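Probable serine protease HTRA3 (Homo sapiens, PDB 2P3W) probably cleaves proteins as an HtrA-family serine protease, and carries a PDZ domain that binds a phage-derived peptide ligand. Local coordinates at residues F7-I15 with I37-S48; V77-L85 with L94-V102. All blocks are in the same frame, centred on the assembly; numbering follows the deposited sequence.

Contact 1 (F7-I15 with I37-S48)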
ATOM      1  N   PHE A   7       3.821  -3.065  10.158  1.00 16.09           N
ATOM      2  CA  PHE A   7       2.702  -2.921   9.255  1.00 15.80           C
ATOM      3  C   PHE A   7       1.897  -4.194   9.123  1.00 15.63           C
ATOM      4  O   PHE A   7       2.395  -5.299   9.326  1.00 17.01           O
ATOM      5  CB  PHE A   7       3.173  -2.450   7.871  1.00 19.16           C
ATOM      6  CG  PHE A   7       3.855  -3.507   7.040  1.00 15.79           C
ATOM      7  CD1 PHE A   7       5.209  -3.780   7.201  1.00 22.75           C
ATOM      8  CD2 PHE A   7       3.151  -4.221   6.065  1.00 20.99           C
ATOM      9  CE1 PHE A   7       5.828  -4.761   6.412  1.00 21.10           C
ATOM     10  CE2 PHE A   7       3.743  -5.181   5.326  1.00 22.56           C
ATOM     11  CZ  PHE A   7       5.081  -5.460   5.485  1.00 21.75           C
ATOM     12  N   ILE A   8       0.616  -4.021   8.796  1.00 17.71           N
ATOM     13  CA  ILE A   8      -0.219  -5.184   8.478  1.00 16.00           C
ATOM     14  C   ILE A   8      -0.657  -5.296   7.016  1.00 15.94           C
ATOM     15  O   ILE A   8      -1.099  -6.366   6.594  1.00 18.66           O
ATOM     16  CB  ILE A   8      -1.467  -5.297   9.395  1.00 16.37           C
ATOM     17  CG1 ILE A   8      -2.379  -4.080   9.289  1.00 18.28           C
ATOM     18  CG2 ILE A   8      -1.001  -5.507  10.844  1.00 17.63           C
ATOM     19  CD1 ILE A   8      -3.726  -4.199  10.017  1.00 19.75           C
ATOM     20  N   GLY A   9      -0.545  -4.219   6.244  1.00 18.87           N
ATOM     21  CA  GLY A   9      -0.793  -4.299   4.819  1.00 17.89           C
ATOM     22  C   GLY A   9      -2.230  -4.116   4.362  1.00 19.91           C
ATOM     23  O   GLY A   9      -2.701  -4.828   3.463  1.00 21.42           O
ATOM     24  N   ILE A  10      -2.924  -3.147   4.952  1.00 18.54           N
ATOM     25  CA  ILE A  10      -4.219  -2.745   4.411  1.00 17.73           C
ATOM     26  C   ILE A  10      -4.266  -1.249   4.219  1.00 18.75           C
ATOM     27  O   ILE A  10      -3.597  -0.511   4.965  1.00 18.12           O
ATOM     28  CB  ILE A  10      -5.391  -3.207   5.298  1.00 19.99           C
ATOM     29  CG1 ILE A  10      -5.345  -2.567   6.669  1.00 20.58           C
ATOM     30  CG2 ILE A  10      -5.434  -4.723   5.470  1.00 19.33           C
ATOM     31  CD1 ILE A  10      -6.672  -2.758   7.447  1.00 21.89           C
ATOM     32  N   ARG A  11      -5.067  -0.809   3.238  1.00 18.69           N
ATOM     33  CA  ARG A  11      -5.414   0.604   3.106  1.00 17.81           C
ATOM     34  C   ARG A  11      -6.819   0.738   3.720  1.00 18.04           C
ATOM     35  O   ARG A  11      -7.763   0.099   3.276  1.00 16.89           O
ATOM     36  CB  ARG A  11      -5.333   1.071   1.656  1.00 18.97           C
ATOM     37  CG  ARG A  11      -5.700   2.552   1.527  1.00 23.20           C
ATOM     38  CD  ARG A  11      -4.918   3.281   0.473  1.00 20.30           C
ATOM     39  NE  ARG A  11      -5.139   2.763  -0.874  1.00 19.62           N
ATOM     40  CZ  ARG A  11      -6.209   3.011  -1.602  1.00 20.91           C
ATOM     41  NH1 ARG A  11      -7.177   3.759  -1.120  1.00 19.55           N
ATOM     42  NH2 ARG A  11      -6.301   2.520  -2.838  1.00 21.51           N
ATOM     43  N   MET A  12      -6.896   1.489   4.815  1.00 17.09           N
ATOM     44  CA  MET A  12      -8.058   1.495   5.674  1.00 17.03           C
ATOM     45  C   MET A  12      -8.790   2.819   5.596  1.00 17.06           C
ATOM     46  O   MET A  12      -8.186   3.880   5.364  1.00 15.70           O
ATOM     47  CB  MET A  12      -7.633   1.208   7.127  1.00 23.46           C
ATOM     48  CG  MET A  12      -6.692   2.234   7.731  1.00 23.32           C
ATOM     49  SD  MET A  12      -6.336   2.015   9.475  1.00 24.79           S
ATOM     50  CE  MET A  12      -5.108   3.244   9.712  1.00 26.84           C
ATOM     51  N   ARG A  13     -10.105   2.762   5.773  1.00 15.23           N
ATOM     52  CA  ARG A  13     -10.962   3.926   5.791  1.00 14.52           C
ATOM     53  C   ARG A  13     -11.914   3.844   6.990  1.00 19.10           C
ATOM     54  O   ARG A  13     -12.495   2.783   7.252  1.00 20.22           O
ATOM     55  CB  ARG A  13     -11.799   3.950   4.508  1.00 17.02           C
ATOM     56  CG  ARG A  13     -10.988   4.169   3.253  1.00 17.92           C
ATOM     57  CD  ARG A  13     -11.824   4.060   1.993  1.00 16.58           C
ATOM     58  NE  ARG A  13     -12.888   5.063   1.919  1.00 16.98           N
ATOM     59  CZ  ARG A  13     -13.878   5.067   1.023  1.00 23.01           C
ATOM     60  NH1 ARG A  13     -14.006   4.092   0.121  1.00 23.74           N
ATOM     61  NH2 ARG A  13     -14.771   6.052   1.029  1.00 21.24           N
ATOM     62  N   THR A  14     -12.078   4.943   7.724  1.00 19.60           N
ATOM     63  CA  THR A  14     -13.066   4.990   8.805  1.00 15.16           C
ATOM     64  C   THR A  14     -14.512   4.881   8.280  1.00 15.49           C
ATOM     65  O   THR A  14     -14.895   5.620   7.370  1.00 16.36           O
ATOM     66  CB  THR A  14     -12.929   6.310   9.614  1.00 18.25           C
ATOM     67  OG1 THR A  14     -11.607   6.389  10.156  1.00 17.97           O
ATOM     68  CG2 THR A  14     -13.950   6.365  10.737  1.00 21.77           C
ATOM     69  N   ILE A  15     -15.308   3.975   8.866  1.00 17.59           N
ATOM     70  CA  ILE A  15     -16.740   3.894   8.552  1.00 16.84           C
ATOM     71  C   ILE A  15     -17.439   5.172   9.018  1.00 17.23           C
ATOM     72  O   ILE A  15     -17.376   5.548  10.203  1.00 20.11           O
ATOM     73  CB  ILE A  15     -17.409   2.664   9.205  1.00 18.79           C
ATOM     74  CG1 ILE A  15     -16.891   1.335   8.597  1.00 16.49           C
ATOM     75  CG2 ILE A  15     -18.948   2.768   9.124  1.00 17.80           C
ATOM     76  CD1 ILE A  15     -17.450   0.961   7.266  1.00 20.99           C
ATOM     77  N   ILE A  37     -13.653  -0.081  10.773  1.00 16.61           N
ATOM     78  CA  ILE A  37     -12.636   0.276   9.793  1.00 16.62           C
ATOM     79  C   ILE A  37     -12.836  -0.516   8.519  1.00 18.10           C
ATOM     80  O   ILE A  37     -12.741  -1.742   8.513  1.00 19.14           O
ATOM     81  CB  ILE A  37     -11.211  -0.043  10.316  1.00 19.83           C
ATOM     82  CG1 ILE A  37     -10.967   0.567  11.713  1.00 23.88           C
ATOM     83  CG2 ILE A  37     -10.188   0.411   9.315  1.00 20.72           C
ATOM     84  CD1 ILE A  37     -11.251   1.989  11.818  1.00 27.69           C
ATOM     85  N   TYR A  38     -13.077   0.183   7.418  1.00 15.33           N
ATOM     86  CA  TYR A  38     -13.254  -0.489   6.129  1.00 15.00           C
ATOM     87  C   TYR A  38     -11.930  -0.813   5.436  1.00 19.40           C
ATOM     88  O   TYR A  38     -11.028   0.036   5.357  1.00 18.34           O
ATOM     89  CB  TYR A  38     -14.080   0.395   5.252  1.00 15.40           C
ATOM     90  CG  TYR A  38     -14.443  -0.194   3.902  1.00 16.04           C
ATOM     91  CD1 TYR A  38     -15.416  -1.173   3.782  1.00 17.69           C
ATOM     92  CD2 TYR A  38     -13.812   0.245   2.762  1.00 17.05           C
ATOM     93  CE1 TYR A  38     -15.750  -1.706   2.531  1.00 17.88           C
ATOM     94  CE2 TYR A  38     -14.136  -0.262   1.505  1.00 17.76           C
ATOM     95  CZ  TYR A  38     -15.097  -1.243   1.395  1.00 20.38           C
ATOM     96  OH  TYR A  38     -15.409  -1.730   0.131  1.00 22.50           O
ATOM     97  N   VAL A  39     -11.818  -2.034   4.920  1.00 16.29           N
ATOM     98  CA  VAL A  39     -10.606  -2.458   4.207  1.00 15.29           C
ATOM     99  C   VAL A  39     -10.787  -2.148   2.723  1.00 18.44           C
ATOM    100  O   VAL A  39     -11.423  -2.904   1.969  1.00 16.41           O
ATOM    101  CB  VAL A  39     -10.284  -3.953   4.417  1.00 17.59           C
ATOM    102  CG1 VAL A  39      -8.989  -4.347   3.683  1.00 18.87           C
ATOM    103  CG2 VAL A  39     -10.216  -4.296   5.896  1.00 18.71           C
ATOM    104  N   GLN A  40     -10.218  -1.010   2.318  1.00 16.54           N
ATOM    105  CA  GLN A  40     -10.272  -0.574   0.926  1.00 16.57           C
ATOM    106  C   GLN A  40      -9.386  -1.442   0.041  1.00 18.50           C
ATOM    107  O   GLN A  40      -9.799  -1.816  -1.047  1.00 18.25           O
ATOM    108  CB  GLN A  40      -9.891   0.910   0.811  1.00 16.15           C
ATOM    109  CG  GLN A  40      -9.896   1.480  -0.600  1.00 18.40           C
ATOM    110  CD  GLN A  40     -11.249   1.530  -1.273  1.00 22.57           C
ATOM    111  OE1 GLN A  40     -12.264   1.730  -0.629  1.00 21.05           O
ATOM    112  NE2 GLN A  40     -11.253   1.429  -2.609  1.00 29.21           N
ATOM    113  N   GLU A  41      -8.171  -1.739   0.498  1.00 16.75           N
ATOM    114  CA  GLU A  41      -7.234  -2.579  -0.262  1.00 17.39           C
ATOM    115  C   GLU A  41      -6.379  -3.438   0.691  1.00 16.40           C
ATOM    116  O   GLU A  41      -6.152  -3.068   1.847  1.00 18.25           O
ATOM    117  CB  GLU A  41      -6.287  -1.723  -1.124  1.00 18.84           C
ATOM    118  CG  GLU A  41      -6.918  -0.795  -2.138  1.00 25.10           C
ATOM    119  CD  GLU A  41      -7.702  -1.507  -3.240  1.00 29.05           C
ATOM    120  OE1 GLU A  41      -8.605  -0.835  -3.814  1.00 26.21           O
ATOM    121  OE2 GLU A  41      -7.426  -2.707  -3.531  1.00 24.41           O
ATOM    122  N   VAL A  42      -5.948  -4.603   0.189  1.00 16.41           N
ATOM    123  CA  VAL A  42      -4.978  -5.448   0.896  1.00 16.56           C
ATOM    124  C   VAL A  42      -3.705  -5.564   0.071  1.00 17.56           C
ATOM    125  O   VAL A  42      -3.751  -5.883  -1.133  1.00 17.68           O
ATOM    126  CB  VAL A  42      -5.552  -6.866   1.145  1.00 18.58           C
ATOM    127  CG1 VAL A  42      -4.562  -7.701   1.935  1.00 20.02           C
ATOM    128  CG2 VAL A  42      -6.907  -6.784   1.853  1.00 18.47           C
ATOM    129  N   ALA A  43      -2.559  -5.275   0.683  1.00 17.35           N
ATOM    130  CA  ALA A  43      -1.284  -5.399  -0.023  1.00 16.57           C
ATOM    131  C   ALA A  43      -0.896  -6.889  -0.198  1.00 18.03           C
ATOM    132  O   ALA A  43      -1.136  -7.704   0.694  1.00 18.05           O
ATOM    133  CB  ALA A  43      -0.173  -4.618   0.696  1.00 20.36           C
ATOM    134  N   PRO A  44      -0.335  -7.265  -1.359  1.00 18.32           N
ATOM    135  CA  PRO A  44      -0.136  -8.692  -1.711  1.00 19.75           C
ATOM    136  C   PRO A  44       0.777  -9.561  -0.836  1.00 24.71           C
ATOM    137  O   PRO A  44       0.525 -10.760  -0.706  1.00 30.15           O
ATOM    138  CB  PRO A  44       0.467  -8.641  -3.120  1.00 22.74           C
ATOM    139  CG  PRO A  44       0.699  -7.239  -3.418  1.00 21.85           C
ATOM    140  CD  PRO A  44       0.034  -6.364  -2.472  1.00 20.43           C
ATOM    141  N   ASN A  45       1.847  -8.996  -0.306  1.00 22.33           N
ATOM    142  CA  ASN A  45       2.835  -9.816   0.439  1.00 20.92           C
ATOM    143  C   ASN A  45       2.850  -9.396   1.902  1.00 21.55           C
ATOM    144  O   ASN A  45       3.883  -9.062   2.442  1.00 29.61           O
ATOM    145  CB  ASN A  45       4.203  -9.609  -0.166  1.00 25.00           C
ATOM    146  CG  ASN A  45       4.321 -10.258  -1.526  1.00 29.04           C
ATOM    147  OD1 ASN A  45       4.185 -11.475  -1.632  1.00 32.47           O
ATOM    148  ND2 ASN A  45       4.557  -9.456  -2.574  1.00 28.54           N
ATOM    149  N   SER A  46       1.691  -9.418   2.540  1.00 21.51           N
ATOM    150  CA  SER A  46       1.534  -8.787   3.832  1.00 18.16           C
ATOM    151  C   SER A  46       0.900  -9.725   4.865  1.00 17.95           C
ATOM    152  O   SER A  46       0.303 -10.749   4.509  1.00 17.47           O
ATOM    153  CB  SER A  46       0.593  -7.588   3.686  1.00 17.96           C
ATOM    154  OG  SER A  46      -0.690  -8.035   3.281  1.00 19.28           O
ATOM    155  N   PRO A  47       1.018  -9.367   6.146  1.00 17.15           N
ATOM    156  CA  PRO A  47       0.304 -10.119   7.183  1.00 16.80           C
ATOM    157  C   PRO A  47      -1.193 -10.284   6.895  1.00 15.73           C
ATOM    158  O   PRO A  47      -1.746 -11.356   7.137  1.00 16.41           O
ATOM    159  CB  PRO A  47       0.542  -9.289   8.425  1.00 18.70           C
ATOM    160  CG  PRO A  47       1.858  -8.663   8.165  1.00 17.20           C
ATOM    161  CD  PRO A  47       1.837  -8.298   6.741  1.00 18.89           C
ATOM    162  N   SER A  48      -1.837  -9.228   6.401  1.00 16.97           N
ATOM    163  CA  SER A  48      -3.270  -9.266   6.131  1.00 16.37           C
ATOM    164  C   SER A  48      -3.615 -10.227   4.967  1.00 17.35           C
ATOM    165  O   SER A  48      -4.560 -11.027   5.063  1.00 17.16           O
ATOM    166  CB  SER A  48      -3.823  -7.869   5.926  1.00 15.66           C
ATOM    167  OG  SER A  48      -3.668  -7.087   7.098  1.00 17.10           O
TER

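Contact 2 (V77-L85 with L94-V102)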
ATOM      1  N   VAL A  77      -1.528  -1.325  15.576  1.00 15.87           N
ATOM      2  CA  VAL A  77      -0.449  -1.854  14.734  1.00 16.32           C
ATOM      3  C   VAL A  77       0.939  -1.439  15.243  1.00 16.60           C
ATOM      4  O   VAL A  77       1.892  -2.192  15.170  1.00 18.86           O
ATOM      5  CB  VAL A  77      -0.643  -1.411  13.275  1.00 17.55           C
ATOM      6  CG1 VAL A  77       0.501  -1.777  12.443  1.00 16.79           C
ATOM      7  CG2 VAL A  77      -1.901  -2.036  12.713  1.00 18.46           C
ATOM      8  N   LEU A  78       1.017  -0.245  15.780  1.00 18.14           N
ATOM      9  CA  LEU A  78       2.271   0.307  16.283  1.00 21.40           C
ATOM     10  C   LEU A  78       2.666  -0.306  17.604  1.00 22.39           C
ATOM     11  O   LEU A  78       3.860  -0.348  17.929  1.00 23.91           O
ATOM     12  CB  LEU A  78       2.087   1.820  16.456  1.00 20.45           C
ATOM     13  CG  LEU A  78       3.271   2.673  16.900  1.00 25.86           C
ATOM     14  CD1 LEU A  78       4.459   2.565  15.917  1.00 26.12           C
ATOM     15  CD2 LEU A  78       2.819   4.118  17.071  1.00 28.93           C
ATOM     16  N   THR A  79       1.683  -0.764  18.381  1.00 19.27           N
ATOM     17  CA  THR A  79       1.925  -1.089  19.787  1.00 16.87           C
ATOM     18  C   THR A  79       1.725  -2.547  20.236  1.00 19.52           C
ATOM     19  O   THR A  79       2.320  -2.966  21.248  1.00 22.81           O
ATOM     20  CB  THR A  79       1.093  -0.155  20.721  1.00 23.06           C
ATOM     21  OG1 THR A  79      -0.302  -0.364  20.512  1.00 32.02           O
ATOM     22  CG2 THR A  79       1.404   1.297  20.448  1.00 20.51           C
ATOM     23  N   GLU A  80       0.874  -3.287  19.540  1.00 17.02           N
ATOM     24  CA  GLU A  80       0.497  -4.627  19.946  1.00 18.13           C
ATOM     25  C   GLU A  80       0.897  -5.649  18.875  1.00 16.92           C
ATOM     26  O   GLU A  80       1.014  -5.341  17.705  1.00 17.00           O
ATOM     27  CB  GLU A  80      -0.990  -4.678  20.162  1.00 24.77           C
ATOM     28  CG  GLU A  80      -1.412  -3.788  21.341  1.00 26.41           C
ATOM     29  CD  GLU A  80      -2.898  -3.626  21.390  1.00 29.17           C
ATOM     30  OE1 GLU A  80      -3.569  -4.548  21.888  1.00 30.49           O
ATOM     31  OE2 GLU A  80      -3.385  -2.563  20.935  1.00 33.01           O
ATOM     32  N   SER A  81       1.150  -6.872  19.330  1.00 16.86           N
ATOM     33  CA  SER A  81       1.533  -7.951  18.456  1.00 16.02           C
ATOM     34  C   SER A  81       1.280  -9.309  19.110  1.00 15.09           C
ATOM     35  O   SER A  81       1.779  -9.578  20.234  1.00 16.73           O
ATOM     36  CB  SER A  81       3.015  -7.848  18.113  1.00 19.30           C
ATOM     37  OG  SER A  81       3.367  -8.804  17.111  1.00 16.98           O
ATOM     38  N   PRO A  82       0.514 -10.188  18.427  1.00 16.51           N
ATOM     39  CA  PRO A  82      -0.223  -9.999  17.196  1.00 15.86           C
ATOM     40  C   PRO A  82      -1.507  -9.246  17.536  1.00 16.39           C
ATOM     41  O   PRO A  82      -1.753  -8.944  18.709  1.00 16.99           O
ATOM     42  CB  PRO A  82      -0.545 -11.430  16.750  1.00 15.20           C
ATOM     43  CG  PRO A  82      -0.688 -12.143  18.051  1.00 17.10           C
ATOM     44  CD  PRO A  82       0.334 -11.539  18.972  1.00 18.29           C
ATOM     45  N   LEU A  83      -2.327  -9.022  16.527  1.00 15.73           N
ATOM     46  CA  LEU A  83      -3.635  -8.392  16.649  1.00 15.85           C
ATOM     47  C   LEU A  83      -4.721  -9.428  16.365  1.00 15.57           C
ATOM     48  O   LEU A  83      -4.772 -10.003  15.256  1.00 19.44           O
ATOM     49  CB  LEU A  83      -3.754  -7.251  15.634  1.00 18.46           C
ATOM     50  CG  LEU A  83      -2.702  -6.119  15.668  1.00 20.62           C
ATOM     51  CD1 LEU A  83      -3.135  -5.011  14.696  1.00 19.70           C
ATOM     52  CD2 LEU A  83      -2.569  -5.590  17.026  1.00 19.44           C
ATOM     53  N   LEU A  84      -5.597  -9.640  17.353  1.00 16.80           N
ATOM     54  CA  LEU A  84      -6.796 -10.451  17.167  1.00 18.24           C
ATOM     55  C   LEU A  84      -7.886  -9.537  16.616  1.00 18.68           C
ATOM     56  O   LEU A  84      -8.466  -8.743  17.343  1.00 18.14           O
ATOM     57  CB  LEU A  84      -7.188 -11.123  18.487  1.00 19.93           C
ATOM     58  CG  LEU A  84      -6.166 -12.105  19.070  1.00 22.56           C
ATOM     59  CD1 LEU A  84      -6.501 -12.452  20.500  1.00 27.40           C
ATOM     60  CD2 LEU A  84      -6.073 -13.369  18.236  1.00 24.41           C
ATOM     61  N   LEU A  85      -8.145  -9.661  15.315  1.00 18.42           N
ATOM     62  CA  LEU A  85      -9.026  -8.736  14.605  1.00 16.10           C
ATOM     63  C   LEU A  85     -10.360  -9.407  14.333  1.00 18.73           C
ATOM     64  O   LEU A  85     -10.383 -10.470  13.727  1.00 20.92           O
ATOM     65  CB  LEU A  85      -8.397  -8.282  13.287  1.00 17.24           C
ATOM     66  CG  LEU A  85      -7.072  -7.488  13.388  1.00 18.64           C
ATOM     67  CD1 LEU A  85      -6.528  -7.086  12.053  1.00 22.89           C
ATOM     68  CD2 LEU A  85      -7.263  -6.270  14.272  1.00 17.18           C
ATOM     69  N   LEU A  94     -15.952 -13.074  11.598  1.00 14.50           N
ATOM     70  CA  LEU A  94     -14.699 -13.806  11.520  1.00 13.48           C
ATOM     71  C   LEU A  94     -13.662 -13.270  12.497  1.00 18.44           C
ATOM     72  O   LEU A  94     -13.636 -12.068  12.768  1.00 16.92           O
ATOM     73  CB  LEU A  94     -14.143 -13.690  10.096  1.00 17.68           C
ATOM     74  CG  LEU A  94     -15.014 -14.271   8.982  1.00 16.71           C
ATOM     75  CD1 LEU A  94     -14.491 -13.791   7.631  1.00 19.79           C
ATOM     76  CD2 LEU A  94     -15.045 -15.752   9.030  1.00 20.24           C
ATOM     77  N   LEU A  95     -12.792 -14.150  12.984  1.00 16.38           N
ATOM     78  CA  LEU A  95     -11.640 -13.754  13.820  1.00 15.94           C
ATOM     79  C   LEU A  95     -10.313 -14.137  13.154  1.00 16.67           C
ATOM     80  O   LEU A  95     -10.146 -15.267  12.717  1.00 16.69           O
ATOM     81  CB  LEU A  95     -11.720 -14.381  15.218  1.00 17.03           C
ATOM     82  CG  LEU A  95     -10.681 -13.968  16.282  1.00 17.89           C
ATOM     83  CD1 LEU A  95     -10.716 -12.463  16.556  1.00 23.55           C
ATOM     84  CD2 LEU A  95     -10.900 -14.710  17.558  1.00 16.99           C
ATOM     85  N   PHE A  96      -9.390 -13.170  13.061  1.00 15.57           N
ATOM     86  CA  PHE A  96      -8.070 -13.363  12.441  1.00 18.13           C
ATOM     87  C   PHE A  96      -6.996 -13.006  13.481  1.00 17.38           C
ATOM     88  O   PHE A  96      -7.234 -12.189  14.349  1.00 20.71           O
ATOM     89  CB  PHE A  96      -7.878 -12.460  11.224  1.00 19.42           C
ATOM     90  CG  PHE A  96      -8.837 -12.729  10.098  1.00 20.07           C
ATOM     91  CD1 PHE A  96      -8.640 -13.789   9.252  1.00 24.87           C
ATOM     92  CD2 PHE A  96      -9.975 -11.954   9.941  1.00 21.35           C
ATOM     93  CE1 PHE A  96      -9.549 -14.076   8.225  1.00 25.75           C
ATOM     94  CE2 PHE A  96     -10.877 -12.224   8.901  1.00 22.10           C
ATOM     95  CZ  PHE A  96     -10.656 -13.282   8.048  1.00 21.81           C
ATOM     96  N   SER A  97      -5.848 -13.682  13.417  1.00 18.66           N
ATOM     97  CA  SER A  97      -4.717 -13.287  14.249  0.50 16.55           C
ATOM     98  C   SER A  97      -3.599 -12.866  13.316  1.00 15.96           C
ATOM     99  O   SER A  97      -3.003 -13.647  12.606  1.00 19.79           O
ATOM    100  CB  SER A  97      -4.268 -14.355  15.236  0.50 15.11           C
ATOM    101  OG  SER A  97      -3.274 -13.795  16.079  0.50 15.69           O
ATOM    102  N   ILE A  98      -3.394 -11.561  13.292  1.00 15.65           N
ATOM    103  CA  ILE A  98      -2.536 -10.922  12.305  1.00 16.44           C
ATOM    104  C   ILE A  98      -1.368 -10.300  13.030  1.00 16.19           C
ATOM    105  O   ILE A  98      -1.524  -9.297  13.726  1.00 16.83           O
ATOM    106  CB  ILE A  98      -3.271  -9.791  11.510  1.00 17.13           C
ATOM    107  CG1 ILE A  98      -4.573 -10.316  10.849  1.00 16.04           C
ATOM    108  CG2 ILE A  98      -2.337  -9.195  10.495  1.00 17.17           C
ATOM    109  CD1 ILE A  98      -4.373 -11.463   9.875  1.00 16.83           C
ATOM    110  N   ALA A  99      -0.185 -10.901  12.890  1.00 16.86           N
ATOM    111  CA  ALA A  99       1.030 -10.328  13.462  1.00 14.39           C
ATOM    112  C   ALA A  99       1.648  -9.244  12.579  1.00 13.74           C
ATOM    113  O   ALA A  99       2.031  -9.537  11.438  1.00 16.62           O
ATOM    114  CB  ALA A  99       2.073 -11.463  13.676  1.00 14.21           C
ATOM    115  N   PRO A 100       1.758  -7.995  13.081  1.00 15.21           N
ATOM    116  CA  PRO A 100       2.433  -6.979  12.255  1.00 15.20           C
ATOM    117  C   PRO A 100       3.846  -7.406  11.891  1.00 16.54           C
ATOM    118  O   PRO A 100       4.568  -7.900  12.733  1.00 16.81           O
ATOM    119  CB  PRO A 100       2.449  -5.721  13.159  1.00 18.21           C
ATOM    120  CG  PRO A 100       1.273  -5.919  14.085  1.00 17.03           C
ATOM    121  CD  PRO A 100       1.224  -7.430  14.337  1.00 15.25           C
ATOM    122  N   GLU A 101       4.189  -7.270  10.622  1.00 16.67           N
ATOM    123  CA  GLU A 101       5.547  -7.474  10.108  1.00 17.20           C
ATOM    124  C   GLU A 101       6.412  -6.280  10.457  1.00 17.14           C
ATOM    125  O   GLU A 101       5.971  -5.146  10.366  1.00 18.47           O
ATOM    126  CB  GLU A 101       5.482  -7.649   8.594  1.00 18.36           C
ATOM    127  CG  GLU A 101       6.797  -7.960   7.923  1.00 22.07           C
ATOM    128  CD  GLU A 101       6.625  -8.526   6.490  1.00 29.57           C
ATOM    129  OE1 GLU A 101       5.516  -9.025   6.103  1.00 25.29           O
ATOM    130  OE2 GLU A 101       7.623  -8.428   5.728  1.00 32.33           O
ATOM    131  N   VAL A 102       7.644  -6.544  10.889  1.00 17.12           N
ATOM    132  CA  VAL A 102       8.564  -5.493  11.280  1.00 15.95           C
ATOM    133  C   VAL A 102       9.731  -5.429  10.288  1.00 15.93           C
ATOM    134  O   VAL A 102      10.384  -6.445   9.996  1.00 17.06           O
ATOM    135  CB  VAL A 102       9.121  -5.742  12.696  1.00 16.06           C
ATOM    136  CG1 VAL A 102       9.974  -4.555  13.140  1.00 17.13           C
ATOM    137  CG2 VAL A 102       7.956  -5.989  13.699  1.00 20.74           C
TER
HETATM  138  O   HOH W   1       5.050  -7.604  15.402  1.00 15.93           O

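Contact 1 (F7-I15 with I37-S48)
Arg-11 runs alongside Gln-40 and Glu-41 of the neighbouring antiparallel strand, all three side chains leaving the sheet in the same direction. Glu-41 CG lies over one face of the guanidinium, 3.4 Å from Arg-11 NH2. Toward Arg-11 the carboxylate contributes charge alone, its nearer oxygen lying well out of the guanidinium plane; Glu-41 OE2 instead bonds Asn-45 of the second subunit, and Arg-11 NH1 bonds Phe-108 O there. Two residues facing one arginine make a classic beta bulge: Arg-11 O takes Gln-40 N at 2.9 Å and, weakly, Glu-41 N. With CG opposite the backbone N (chi1 179°) and a bend at chi2, Gln-40 swings its amide to Arg-13, whose NH1 donates to Gln-40 OE1 over 3.0 Å. The oxygen lies in the guanidinium plane, whereas the donor stands above the amide plane. On the other face Met-12 and Ile-37 lie side by side, Met-12 CB pressed tightly to Ile-37 CG2 at 3.5 Å, and Ile-10 crosses Val-39 at about a right angle. Ahead of the strand, Ile-8 O is gripped twice by Ser-48: from N (3.0 Å), nearly in line with the carbonyl, and from OG (2.7 Å), above its plane. The bare Gly-9 CA admits Ser-46 CB to 3.7 Å. The Phe-Ile-Gly-Ile loop leading into strand 10-14 corresponds to the carboxylate-binding loop of PDZ domains; Arg-11 and Met-12 pair antiparallel with a strand of the second subunit, extending the sheet, consistent with PDZ peptide binding by strand addition.

Contact 2 (V77-L85 with L94-V102)
Leu-83 and Ile-98 exchange two backbone hydrogen bonds, Leu-83 N to Ile-98 O and Ile-98 N to Leu-83 O, both 2.9 Å and the second almost straight (176°). Leu-85 and Phe-96 form the next such pair, with Leu-85 N at 2.9 Å from Phe-96 O. Between these pairs Leu-84 faces Ser-97 without hydrogen bonds; CA-H...O contacts fill in, Leu-84 CA reaching Phe-96 O and Ser-97 CA reaching Leu-83 O.

Apolar contacts divide by face. On the inner one Leu-85 and Ile-98 cross at about a right angle, Leu-85 CD1 against Ile-98 CG1 at 4.0 Å, and both also touch Ile-53. On the outer one the Leu-84 CD2 branch lies beside Ser-97 CB. Pro-82, which follows a cis peptide bond, sets its CB against Ala-99 CB, and Leu-83 CG meets Pro-100 CG.

Other side chains pack against backbone carbonyls. Leu-95 has CG opposite the backbone N (chi1 -174°), which brings CD1 to 3.5 Å from Leu-85 O. Beyond the last of the strand pairs, the Pro-100 ring wedges toward the end of helix 70-79, its CG 3.7 Å from Glu-80 O and also near Val-77 O.

Water adds one polar link, lying 2.7 Å from Ser-81 OG and donating to Pro-100 O. The carboxylate of Glu-80 points elsewhere, to a salt bridge with Arg-65 and a hydrogen bond with Asn-63.

The hydrogen bonds that set the hairpin register here are all main-chain; buried leucine and isoleucine join the hairpin to the domain core, and proline packing and a water bridge join it to the end of helix 70-79.

In the fold
From the N terminus, the chain passes through strand 5-7 into segment 7-15 and returns at 37-48, so contact 1 closes a loop carrying helix 17-26. Contact 2 opens only later, after strand 58-62, in the last turn of helix 70-79, and closes the hairpin of strands 83-89 and 92-103. The two are in series, neither nested nor crossed, yet they touch: Phe-7 O probably accepts a hydrogen bond from Glu-101 N, and Pro-47 packs on Ile-98. Strand 58-62 pairs with both 37-42 and 83-89, placing both contacts in one curled antiparallel sheet. Together they tie the N-terminal strands, helix 47-51 and the end of helix 70-79 into the PDZ domain.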